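Local coordinates for tubulin-like protein CetZ (Methanosaeta thermophila, PDB 3ZID) that binds GTP, belongs to the GTPases of the tubulin/FtsZ superfamily and is probably involved in the control of cell shape, at residues T150-R161 / L331-E342; A249-L259 / P314-L322. All coordinates share one frame; numbering follows the deposited sequence.

Contact 1: residues T150-R161 / L331-E342; sequences TIYLQNAAFCLR and LYEKAKWAIQEE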
loop_
_atom_site.group_PDB
_atom_site.type_symbol
_atom_site.label_atom_id
_atom_site.label_comp_id
_atom_site.label_asym_id
_atom_site.label_seq_id
_atom_site.Cartn_x
_atom_site.Cartn_y
_atom_site.Cartn_z
ATOM N N THR A 150 -13.864 14.197 -3.061
ATOM C CA THR A 150 -14.308 14.101 -1.685
ATOM C C THR A 150 -14.504 12.674 -1.201
ATOM O O THR A 150 -14.109 12.340 -0.089
ATOM C CB THR A 150 -15.651 14.838 -1.522
ATOM O OG1 THR A 150 -15.527 16.173 -2.025
ATOM C CG2 THR A 150 -16.084 14.863 -0.069
ATOM N N ILE A 151 -15.147 11.854 -2.027
ATOM C CA ILE A 151 -15.416 10.464 -1.691
ATOM C C ILE A 151 -14.129 9.667 -1.526
ATOM O O ILE A 151 -13.996 8.858 -0.612
ATOM C CB ILE A 151 -16.310 9.791 -2.744
ATOM C CG1 ILE A 151 -17.717 10.372 -2.650
ATOM C CG2 ILE A 151 -16.413 8.298 -2.487
ATOM C CD1 ILE A 151 -18.356 10.183 -1.269
ATOM N N TYR A 152 -13.187 9.904 -2.423
ATOM C CA TYR A 152 -11.900 9.239 -2.354
ATOM C C TYR A 152 -11.201 9.543 -1.022
ATOM O O TYR A 152 -10.685 8.633 -0.351
ATOM C CB TYR A 152 -11.044 9.653 -3.549
ATOM C CG TYR A 152 -11.378 8.875 -4.806
ATOM C CD1 TYR A 152 -12.277 7.809 -4.773
ATOM C CD2 TYR A 152 -10.828 9.226 -6.032
ATOM C CE1 TYR A 152 -12.593 7.093 -5.926
ATOM C CE2 TYR A 152 -11.141 8.520 -7.191
ATOM C CZ TYR A 152 -12.026 7.458 -7.130
ATOM O OH TYR A 152 -12.334 6.762 -8.279
ATOM N N LEU A 153 -11.208 10.812 -0.626
ATOM C CA LEU A 153 -10.568 11.202 0.626
ATOM C C LEU A 153 -11.273 10.628 1.846
ATOM O O LEU A 153 -10.629 10.205 2.803
ATOM C CB LEU A 153 -10.450 12.716 0.746
ATOM C CG LEU A 153 -9.700 13.426 -0.371
ATOM C CD1 LEU A 153 -9.677 14.924 -0.104
ATOM C CD2 LEU A 153 -8.291 12.875 -0.475
ATOM N N GLN A 154 -12.598 10.619 1.810
ATOM C CA GLN A 154 -13.377 10.082 2.914
ATOM C C GLN A 154 -13.186 8.597 3.088
ATOM O O GLN A 154 -13.031 8.116 4.202
ATOM C CB GLN A 154 -14.866 10.337 2.714
ATOM C CG GLN A 154 -15.303 11.768 2.694
ATOM C CD GLN A 154 -16.796 11.857 2.486
ATOM O OE1 GLN A 154 -17.487 10.833 2.472
ATOM N NE2 GLN A 154 -17.304 13.071 2.297
ATOM N N ASN A 155 -13.227 7.882 1.971
ATOM C CA ASN A 155 -13.026 6.452 1.956
ATOM C C ASN A 155 -11.657 6.130 2.525
ATOM O O ASN A 155 -11.497 5.179 3.298
ATOM C CB ASN A 155 -13.118 5.930 0.522
ATOM C CG ASN A 155 -14.544 5.832 0.025
ATOM O OD1 ASN A 155 -15.486 5.936 0.803
ATOM N ND2 ASN A 155 -14.705 5.604 -1.280
ATOM N N ALA A 156 -10.664 6.924 2.111
ATOM C CA ALA A 156 -9.283 6.723 2.553
ATOM C C ALA A 156 -9.175 6.778 4.067
ATOM O O ALA A 156 -8.624 5.881 4.696
ATOM C CB ALA A 156 -8.379 7.757 1.926
ATOM N N ALA A 157 -9.765 7.813 4.652
ATOM C CA ALA A 157 -9.695 8.019 6.094
ATOM C C ALA A 157 -10.277 6.858 6.873
ATOM O O ALA A 157 -9.667 6.385 7.836
ATOM C CB ALA A 157 -10.388 9.329 6.486
ATOM N N PHE A 158 -11.461 6.405 6.474
ATOM C CA PHE A 158 -12.095 5.282 7.167
ATOM C C PHE A 158 -11.440 3.931 6.899
ATOM O O PHE A 158 -11.460 3.036 7.756
ATOM C CB PHE A 158 -13.578 5.224 6.862
ATOM C CG PHE A 158 -14.328 6.389 7.417
ATOM C CD1 PHE A 158 -14.438 6.562 8.790
ATOM C CD2 PHE A 158 -14.937 7.290 6.574
ATOM C CE1 PHE A 158 -15.130 7.639 9.309
ATOM C CE2 PHE A 158 -15.643 8.361 7.085
ATOM C CZ PHE A 158 -15.742 8.532 8.454
ATOM N N CYS A 159 -10.906 3.766 5.697
ATOM C CA CYS A 159 -10.217 2.521 5.372
ATOM C C CYS A 159 -8.966 2.365 6.221
ATOM O O CYS A 159 -8.714 1.296 6.794
ATOM C CB CYS A 159 -9.832 2.479 3.898
ATOM S SG CYS A 159 -8.901 0.982 3.479
ATOM N N LEU A 160 -8.168 3.425 6.296
ATOM C CA LEU A 160 -6.942 3.386 7.097
ATOM C C LEU A 160 -7.237 3.063 8.566
ATOM O O LEU A 160 -6.483 2.328 9.224
ATOM C CB LEU A 160 -6.154 4.692 6.964
ATOM C CG LEU A 160 -5.445 4.889 5.617
ATOM C CD1 LEU A 160 -4.995 6.344 5.440
ATOM C CD2 LEU A 160 -4.258 3.915 5.493
ATOM N N ARG A 161 -8.337 3.616 9.079
ATOM C CA ARG A 161 -8.766 3.294 10.437
ATOM C C ARG A 161 -9.051 1.814 10.612
ATOM O O ARG A 161 -8.563 1.201 11.562
ATOM C CB ARG A 161 -9.990 4.120 10.848
ATOM C CG ARG A 161 -9.653 5.558 11.177
ATOM C CD ARG A 161 -10.895 6.443 11.288
ATOM N NE ARG A 161 -11.743 6.097 12.427
ATOM C CZ ARG A 161 -12.725 6.871 12.875
ATOM N NH1 ARG A 161 -12.967 8.032 12.288
ATOM N NH2 ARG A 161 -13.454 6.493 13.913
ATOM N N LEU A 331 -3.958 14.287 5.270
ATOM C CA LEU A 331 -4.979 13.570 4.501
ATOM C C LEU A 331 -6.306 13.538 5.258
ATOM O O LEU A 331 -7.379 13.748 4.678
ATOM C CB LEU A 331 -4.500 12.154 4.178
ATOM C CG LEU A 331 -5.516 11.173 3.609
ATOM C CD1 LEU A 331 -6.092 11.741 2.327
ATOM C CD2 LEU A 331 -4.843 9.861 3.308
ATOM N N TYR A 332 -6.231 13.247 6.551
ATOM C CA TYR A 332 -7.425 13.202 7.396
ATOM C C TYR A 332 -8.157 14.543 7.448
ATOM O O TYR A 332 -9.377 14.603 7.306
ATOM C CB TYR A 332 -7.055 12.743 8.805
ATOM C CG TYR A 332 -7.189 11.255 8.947
ATOM C CD1 TYR A 332 -6.168 10.409 8.539
ATOM C CD2 TYR A 332 -8.355 10.689 9.455
ATOM C CE1 TYR A 332 -6.290 9.045 8.647
ATOM C CE2 TYR A 332 -8.490 9.324 9.571
ATOM C CZ TYR A 332 -7.451 8.505 9.160
ATOM O OH TYR A 332 -7.566 7.140 9.264
ATOM N N GLU A 333 -7.396 15.610 7.647
ATOM C CA GLU A 333 -7.940 16.955 7.709
ATOM C C GLU A 333 -8.622 17.327 6.391
ATOM O O GLU A 333 -9.692 17.938 6.388
ATOM C CB GLU A 333 -6.823 17.953 8.038
ATOM C CG GLU A 333 -6.236 17.822 9.441
ATOM C CD GLU A 333 -5.065 18.775 9.687
ATOM O OE1 GLU A 333 -4.611 19.432 8.722
ATOM O OE2 GLU A 333 -4.573 18.844 10.837
ATOM N N LYS A 334 -8.049 16.903 5.267
ATOM C CA LYS A 334 -8.672 17.194 3.972
ATOM C C LYS A 334 -9.984 16.432 3.788
ATOM O O LYS A 334 -10.945 16.964 3.225
ATOM C CB LYS A 334 -7.688 16.942 2.825
ATOM C CG LYS A 334 -6.543 17.954 2.842
ATOM C CD LYS A 334 -5.426 17.626 1.867
ATOM C CE LYS A 334 -4.335 18.699 1.901
ATOM N NZ LYS A 334 -3.138 18.297 1.106
ATOM N N ALA A 335 -10.041 15.199 4.282
ATOM C CA ALA A 335 -11.289 14.442 4.262
ATOM C C ALA A 335 -12.331 15.169 5.103
ATOM O O ALA A 335 -13.486 15.315 4.705
ATOM C CB ALA A 335 -11.073 13.013 4.787
ATOM N N LYS A 336 -11.883 15.633 6.261
ATOM C CA LYS A 336 -12.698 16.337 7.235
ATOM C C LYS A 336 -13.228 17.638 6.648
ATOM O O LYS A 336 -14.416 17.949 6.761
ATOM C CB LYS A 336 -11.838 16.637 8.461
ATOM C CG LYS A 336 -12.493 17.485 9.495
ATOM C CD LYS A 336 -13.219 16.621 10.471
ATOM C CE LYS A 336 -13.646 17.440 11.661
ATOM N NZ LYS A 336 -14.187 16.533 12.699
ATOM N N TRP A 337 -12.341 18.370 5.983
ATOM C CA TRP A 337 -12.682 19.658 5.403
ATOM C C TRP A 337 -13.718 19.434 4.316
ATOM O O TRP A 337 -14.675 20.204 4.169
ATOM C CB TRP A 337 -11.431 20.316 4.814
ATOM C CG TRP A 337 -11.629 21.723 4.332
ATOM C CD1 TRP A 337 -11.463 22.872 5.055
ATOM C CD2 TRP A 337 -12.047 22.132 3.021
ATOM N NE1 TRP A 337 -11.735 23.966 4.272
ATOM C CE2 TRP A 337 -12.102 23.539 3.021
ATOM C CE3 TRP A 337 -12.376 21.444 1.848
ATOM C CZ2 TRP A 337 -12.474 24.273 1.893
ATOM C CZ3 TRP A 337 -12.743 22.171 0.731
ATOM C CH2 TRP A 337 -12.791 23.570 0.761
ATOM N N ALA A 338 -13.532 18.350 3.575
ATOM C CA ALA A 338 -14.453 17.968 2.515
ATOM C C ALA A 338 -15.869 17.641 2.997
ATOM O O ALA A 338 -16.851 18.173 2.474
ATOM C CB ALA A 338 -13.872 16.804 1.741
ATOM N N ILE A 339 -15.965 16.761 3.990
ATOM C CA ILE A 339 -17.251 16.358 4.547
ATOM C C ILE A 339 -18.003 17.577 5.072
ATOM O O ILE A 339 -19.204 17.725 4.850
ATOM C CB ILE A 339 -17.084 15.334 5.687
ATOM C CG1 ILE A 339 -16.268 14.130 5.221
ATOM C CG2 ILE A 339 -18.436 14.863 6.182
ATOM C CD1 ILE A 339 -16.119 13.043 6.272
ATOM N N GLN A 340 -17.283 18.443 5.775
ATOM C CA GLN A 340 -17.861 19.661 6.325
ATOM C C GLN A 340 -18.394 20.612 5.244
ATOM O O GLN A 340 -19.506 21.130 5.366
ATOM C CB GLN A 340 -16.848 20.379 7.217
ATOM C CG GLN A 340 -17.403 21.633 7.898
ATOM C CD GLN A 340 -18.645 21.360 8.744
ATOM O OE1 GLN A 340 -19.573 22.173 8.789
ATOM N NE2 GLN A 340 -18.661 20.217 9.426
ATOM N N GLU A 341 -17.601 20.855 4.203
ATOM C CA GLU A 341 -18.012 21.761 3.129
ATOM C C GLU A 341 -19.331 21.345 2.479
ATOM O O GLU A 341 -20.120 22.196 2.070
ATOM C CB GLU A 341 -16.928 21.876 2.058
ATOM C CG GLU A 341 -17.277 22.912 0.996
ATOM C CD GLU A 341 -16.649 22.637 -0.352
ATOM O OE1 GLU A 341 -15.551 22.038 -0.399
ATOM O OE2 GLU A 341 -17.269 23.014 -1.370
ATOM N N GLU A 342 -19.571 20.044 2.381
ATOM C CA GLU A 342 -20.820 19.549 1.812
ATOM C C GLU A 342 -22.008 19.893 2.710
ATOM O O GLU A 342 -23.122 20.126 2.235
ATOM C CB GLU A 342 -20.751 18.036 1.595
ATOM C CG GLU A 342 -21.851 17.482 0.696
ATOM C CD GLU A 342 -21.517 16.113 0.124
ATOM O OE1 GLU A 342 -20.482 15.526 0.520
ATOM O OE2 GLU A 342 -22.300 15.621 -0.719
#

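Contact 2: residues A249-L259 / P314-L322; sequences AIKNSLREVGL and PRVLSVLSL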
loop_
_atom_site.group_PDB
_atom_site.type_symbol
_atom_site.label_atom_id
_atom_site.label_comp_id
_atom_site.label_asym_id
_atom_site.label_seq_id
_atom_site.Cartn_x
_atom_site.Cartn_y
_atom_site.Cartn_z
ATOM N N ALA A 249 24.275 4.415 -1.661
ATOM C CA ALA A 249 23.148 3.554 -1.948
ATOM C C ALA A 249 22.242 3.457 -0.713
ATOM O O ALA A 249 21.044 3.577 -0.854
ATOM C CB ALA A 249 23.598 2.190 -2.435
ATOM N N ILE A 250 22.798 3.254 0.488
ATOM C CA ILE A 250 21.995 3.178 1.715
ATOM C C ILE A 250 21.249 4.467 1.992
ATOM O O ILE A 250 20.038 4.432 2.196
ATOM C CB ILE A 250 22.797 2.788 2.958
ATOM C CG1 ILE A 250 23.187 1.317 2.865
ATOM C CG2 ILE A 250 21.951 3.016 4.220
ATOM C CD1 ILE A 250 24.140 0.862 3.956
ATOM N N LYS A 251 21.924 5.610 1.920
ATOM C CA LYS A 251 21.275 6.926 2.108
ATOM C C LYS A 251 20.153 7.242 1.123
ATOM O O LYS A 251 19.118 7.758 1.516
ATOM C CB LYS A 251 22.319 8.050 2.013
ATOM C CG LYS A 251 21.684 9.441 1.994
ATOM C CD LYS A 251 22.707 10.578 2.101
ATOM C CE LYS A 251 21.990 11.936 2.118
ATOM N NZ LYS A 251 22.876 13.080 2.511
ATOM N N ASN A 252 20.385 6.968 -0.158
ATOM C CA ASN A 252 19.420 7.261 -1.226
ATOM C C ASN A 252 18.089 6.477 -1.163
ATOM O O ASN A 252 17.080 6.908 -1.702
ATOM C CB ASN A 252 20.078 7.015 -2.570
ATOM C CG ASN A 252 21.033 8.099 -2.934
ATOM O OD1 ASN A 252 20.981 9.186 -2.371
ATOM N ND2 ASN A 252 21.983 7.785 -3.807
ATOM N N SER A 253 18.126 5.288 -0.566
ATOM C CA SER A 253 16.940 4.458 -0.299
ATOM C C SER A 253 16.194 4.950 0.923
ATOM O O SER A 253 15.083 4.497 1.190
ATOM C CB SER A 253 17.314 2.999 -0.082
ATOM O OG SER A 253 17.883 2.854 1.208
ATOM N N LEU A 254 16.838 5.813 1.711
ATOM C CA LEU A 254 16.165 6.355 2.886
ATOM C C LEU A 254 15.749 7.800 2.720
ATOM O O LEU A 254 15.098 8.358 3.599
ATOM C CB LEU A 254 17.030 6.250 4.135
ATOM C CG LEU A 254 17.379 4.850 4.575
ATOM C CD1 LEU A 254 18.369 4.985 5.705
ATOM C CD2 LEU A 254 16.097 4.200 5.025
ATOM N N ARG A 255 15.984 8.380 1.559
ATOM C CA ARG A 255 15.606 9.764 1.430
ATOM C C ARG A 255 14.245 9.709 0.773
ATOM O O ARG A 255 13.932 8.720 0.089
ATOM C CB ARG A 255 16.620 10.511 0.573
ATOM C CG ARG A 255 16.874 9.844 -0.743
ATOM C CD ARG A 255 17.872 10.602 -1.583
ATOM N NE ARG A 255 17.898 10.067 -2.944
ATOM C CZ ARG A 255 18.667 10.534 -3.924
ATOM N NH1 ARG A 255 19.489 11.553 -3.698
ATOM N NH2 ARG A 255 18.614 9.974 -5.128
ATOM N N GLU A 256 13.480 10.793 0.919
ATOM C CA GLU A 256 12.082 10.834 0.485
ATOM C C GLU A 256 11.900 10.350 -0.935
ATOM O O GLU A 256 11.017 9.538 -1.221
ATOM C CB GLU A 256 11.527 12.264 0.580
ATOM C CG GLU A 256 11.252 12.772 1.980
ATOM C CD GLU A 256 12.471 13.416 2.627
ATOM O OE1 GLU A 256 13.599 13.243 2.101
ATOM O OE2 GLU A 256 12.292 14.122 3.649
ATOM N N VAL A 257 12.762 10.838 -1.821
ATOM C CA VAL A 257 12.706 10.505 -3.242
ATOM C C VAL A 257 12.821 8.991 -3.461
ATOM O O VAL A 257 12.400 8.476 -4.489
ATOM C CB VAL A 257 13.763 11.306 -4.026
ATOM C CG1 VAL A 257 13.690 11.018 -5.517
ATOM C CG2 VAL A 257 13.541 12.792 -3.775
ATOM N N GLY A 258 13.355 8.276 -2.474
ATOM C CA GLY A 258 13.587 6.840 -2.590
ATOM C C GLY A 258 12.429 6.006 -2.028
ATOM O O GLY A 258 12.333 4.801 -2.283
ATOM N N LEU A 259 11.571 6.654 -1.235
ATOM C CA LEU A 259 10.476 6.006 -0.512
ATOM C C LEU A 259 9.150 5.974 -1.302
ATOM O O LEU A 259 8.944 6.789 -2.189
ATOM C CB LEU A 259 10.254 6.715 0.821
ATOM C CG LEU A 259 11.481 6.761 1.741
ATOM C CD1 LEU A 259 11.175 7.621 2.958
ATOM C CD2 LEU A 259 11.941 5.378 2.153
ATOM N N PRO A 314 25.061 -2.936 -7.012
ATOM C CA PRO A 314 24.317 -2.990 -5.755
ATOM C C PRO A 314 22.994 -2.217 -5.755
ATOM O O PRO A 314 22.865 -1.188 -6.410
ATOM C CB PRO A 314 25.291 -2.400 -4.733
ATOM C CG PRO A 314 26.363 -1.696 -5.563
ATOM C CD PRO A 314 26.437 -2.430 -6.836
ATOM N N ARG A 315 22.017 -2.766 -5.041
ATOM C CA ARG A 315 20.765 -2.081 -4.796
ATOM C C ARG A 315 20.409 -2.272 -3.323
ATOM O O ARG A 315 20.846 -3.227 -2.656
ATOM C CB ARG A 315 19.643 -2.588 -5.705
ATOM C CG ARG A 315 19.297 -4.061 -5.545
ATOM C CD ARG A 315 17.986 -4.350 -6.288
ATOM N NE ARG A 315 17.570 -5.741 -6.124
ATOM C CZ ARG A 315 16.430 -6.237 -6.594
ATOM N NH1 ARG A 315 15.594 -5.448 -7.252
ATOM N NH2 ARG A 315 16.135 -7.523 -6.417
ATOM N N VAL A 316 19.631 -1.337 -2.809
ATOM C CA VAL A 316 19.279 -1.345 -1.412
ATOM C C VAL A 316 17.774 -1.252 -1.284
ATOM O O VAL A 316 17.119 -0.447 -1.953
ATOM C CB VAL A 316 19.931 -0.165 -0.654
ATOM C CG1 VAL A 316 19.500 -0.165 0.813
ATOM C CG2 VAL A 316 21.455 -0.249 -0.751
ATOM N N LEU A 317 17.245 -2.090 -0.414
ATOM C CA LEU A 317 15.865 -1.989 0.004
ATOM C C LEU A 317 15.819 -1.597 1.467
ATOM O O LEU A 317 16.483 -2.185 2.306
ATOM C CB LEU A 317 15.143 -3.315 -0.198
ATOM C CG LEU A 317 13.682 -3.311 0.287
ATOM C CD1 LEU A 317 12.816 -2.689 -0.750
ATOM C CD2 LEU A 317 13.232 -4.730 0.563
ATOM N N SER A 318 15.002 -0.610 1.772
ATOM C CA SER A 318 14.778 -0.243 3.155
ATOM C C SER A 318 13.314 -0.479 3.532
ATOM O O SER A 318 12.395 -0.135 2.785
ATOM C CB SER A 318 15.182 1.218 3.379
ATOM O OG SER A 318 14.449 2.082 2.519
ATOM N N VAL A 319 13.105 -1.102 4.678
ATOM C CA VAL A 319 11.760 -1.291 5.192
ATOM C C VAL A 319 11.724 -0.402 6.399
ATOM O O VAL A 319 12.498 -0.586 7.322
ATOM C CB VAL A 319 11.463 -2.756 5.586
ATOM C CG1 VAL A 319 9.999 -2.901 6.069
ATOM C CG2 VAL A 319 11.776 -3.720 4.400
ATOM N N LEU A 320 10.849 0.593 6.366
ATOM C CA LEU A 320 10.755 1.583 7.436
ATOM C C LEU A 320 9.461 1.407 8.201
ATOM O O LEU A 320 8.432 1.064 7.632
ATOM C CB LEU A 320 10.751 2.994 6.873
ATOM C CG LEU A 320 11.995 3.467 6.143
ATOM C CD1 LEU A 320 11.813 4.930 5.755
ATOM C CD2 LEU A 320 13.208 3.281 7.036
ATOM N N SER A 321 9.547 1.620 9.502
ATOM C CA SER A 321 8.405 1.696 10.384
ATOM C C SER A 321 8.295 3.126 10.909
ATOM O O SER A 321 9.297 3.696 11.334
ATOM C CB SER A 321 8.630 0.722 11.549
ATOM O OG SER A 321 7.649 0.850 12.552
ATOM N N LEU A 322 7.090 3.701 10.912
ATOM C CA LEU A 322 6.921 5.110 11.295
ATOM C C LEU A 322 6.571 5.282 12.769
ATOM O O LEU A 322 5.797 4.499 13.318
ATOM C CB LEU A 322 5.839 5.776 10.439
ATOM C CG LEU A 322 6.171 5.728 8.945
ATOM C CD1 LEU A 322 5.111 6.452 8.119
ATOM C CD2 LEU A 322 7.592 6.295 8.690
#

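Contact 1: residues T150-R161 / L331-E342
The Tyr332 ring lies against Ala157, whose CB sits over one face as a CH-pi contact, 4.0 Å from the ring centroid. The setting is a helix-helix crossing: helix 150-165, in the tubulin/FtsZ GTPase domain, packs on the long C-terminal helix 326-369. Arg161 CD stands at the ring edge, near its plane, and the guanidinium plane is turned 33° from the ring. Leu160 CD1 approaches the ring obliquely. Ile339 CG1 lies above the plane of the Gln154 amide, on the NE2 side, 3.3 Å from that atom. The chain of Gln154 is extended beyond CG, and its CG and CD also lie against Ile339.

The two segments cross at -127°, with axes 8.4 Å apart at closest approach. Small residues permit this spacing. Ala335 CB lies in the crossing, 3.5 Å from the backbone O of Leu153, and also touches Ala157 CB. Ala156, beside the Leu331 end of the contact, has its side chain about 8 Å from the bound GDP.

Leucines meet beside the alanines. Leu153 CD2 meets Leu331 CD1 at 3.7 Å. With CG anti to the backbone N (chi1 169°), Leu331 turns its branch point toward helix 150-165; CD1 goes to Leu153 and CD2 to Leu160 CD1. The side chains of Leu331 and Leu160 cross at about a right angle. Lys334 lends only its aliphatic base, against Leu153 CD1; its NZ leads away to a salt bridge with Glu330. At the far end, Thr150 CG2 packs tightly on Ala338 CB.

One hydrogen bond, a weak one, joins the two segments. Tyr332 OH donates to the backbone O of Ala157 at 2.7 Å, and Arg161 N is a second, weak donor to that same oxygen.

Contact 2: residues A249-L259 / P314-L322
Val316 packs from the strand against Ala249, Ile250 and Ser253, and each carbon of its side chain has a neighbour there. CB lies 3.9 Å from the backbone O of Ala249. From CB the two methyls diverge. CG1, anti to the backbone N (chi1 178°), meets Ser253 OG at 3.4 Å. CG2 packs on Ala249 CB at 3.7 Å and also comes near Ile250 CG1.

Ser253 OG has a polar partner as well. It donates to the backbone O of Ile250 at 2.8 Å, so the hydroxyl is tied back to the preceding turn while it rests on Val316 CG1. With an alanine in place of Ser253, the Ile250 carbonyl would probably lose its side-chain donor and a small gap would open beside Val316 CG1.

The segments belong to the C-terminal domain of the tubulin/FtsZ fold. Helix 246-252 and the turns after it cover one face of the mixed sheet, and strand 315-322 runs in that sheet between strands 232-238 and 270-279. Leu317 and Val319 point to the other face and touch helix 186-210.

Ser318 makes the direct hydrogen bond of the contact. Its OG donates to the backbone O of Ser253 at 2.8 Å, coming in from above the carbonyl plane, 51° out of it. Ser318 CB packs against Leu254 CD2. The same Leu254 methyl touches Leu320 CD2 at 3.6 Å, and the other branch of Leu320, CD1, meets Leu259 CD2 at 3.6 Å.

In the fold
Contact 1 is partly buried and has exposed residues at its margin. Contact 2 is wholly buried among its touching residues. They share no helix or strand, but strand 315-322 of contact 2 is followed, after a short link, by helix 326-369 of contact 1. Contact 2 is nested inside the loop that contact 1 closes. Their centres are 29 Å apart and they do not touch. Contact 1 attaches the C-terminal helix to the GTPase domain, near the nucleotide. Contact 2 lies within the C-terminal domain, away from the annotated sites. Contact 1 adds an aromatic ring and long polar chains to its leucines and alanines; contact 2 uses aliphatic side chains and two serine hydroxyls.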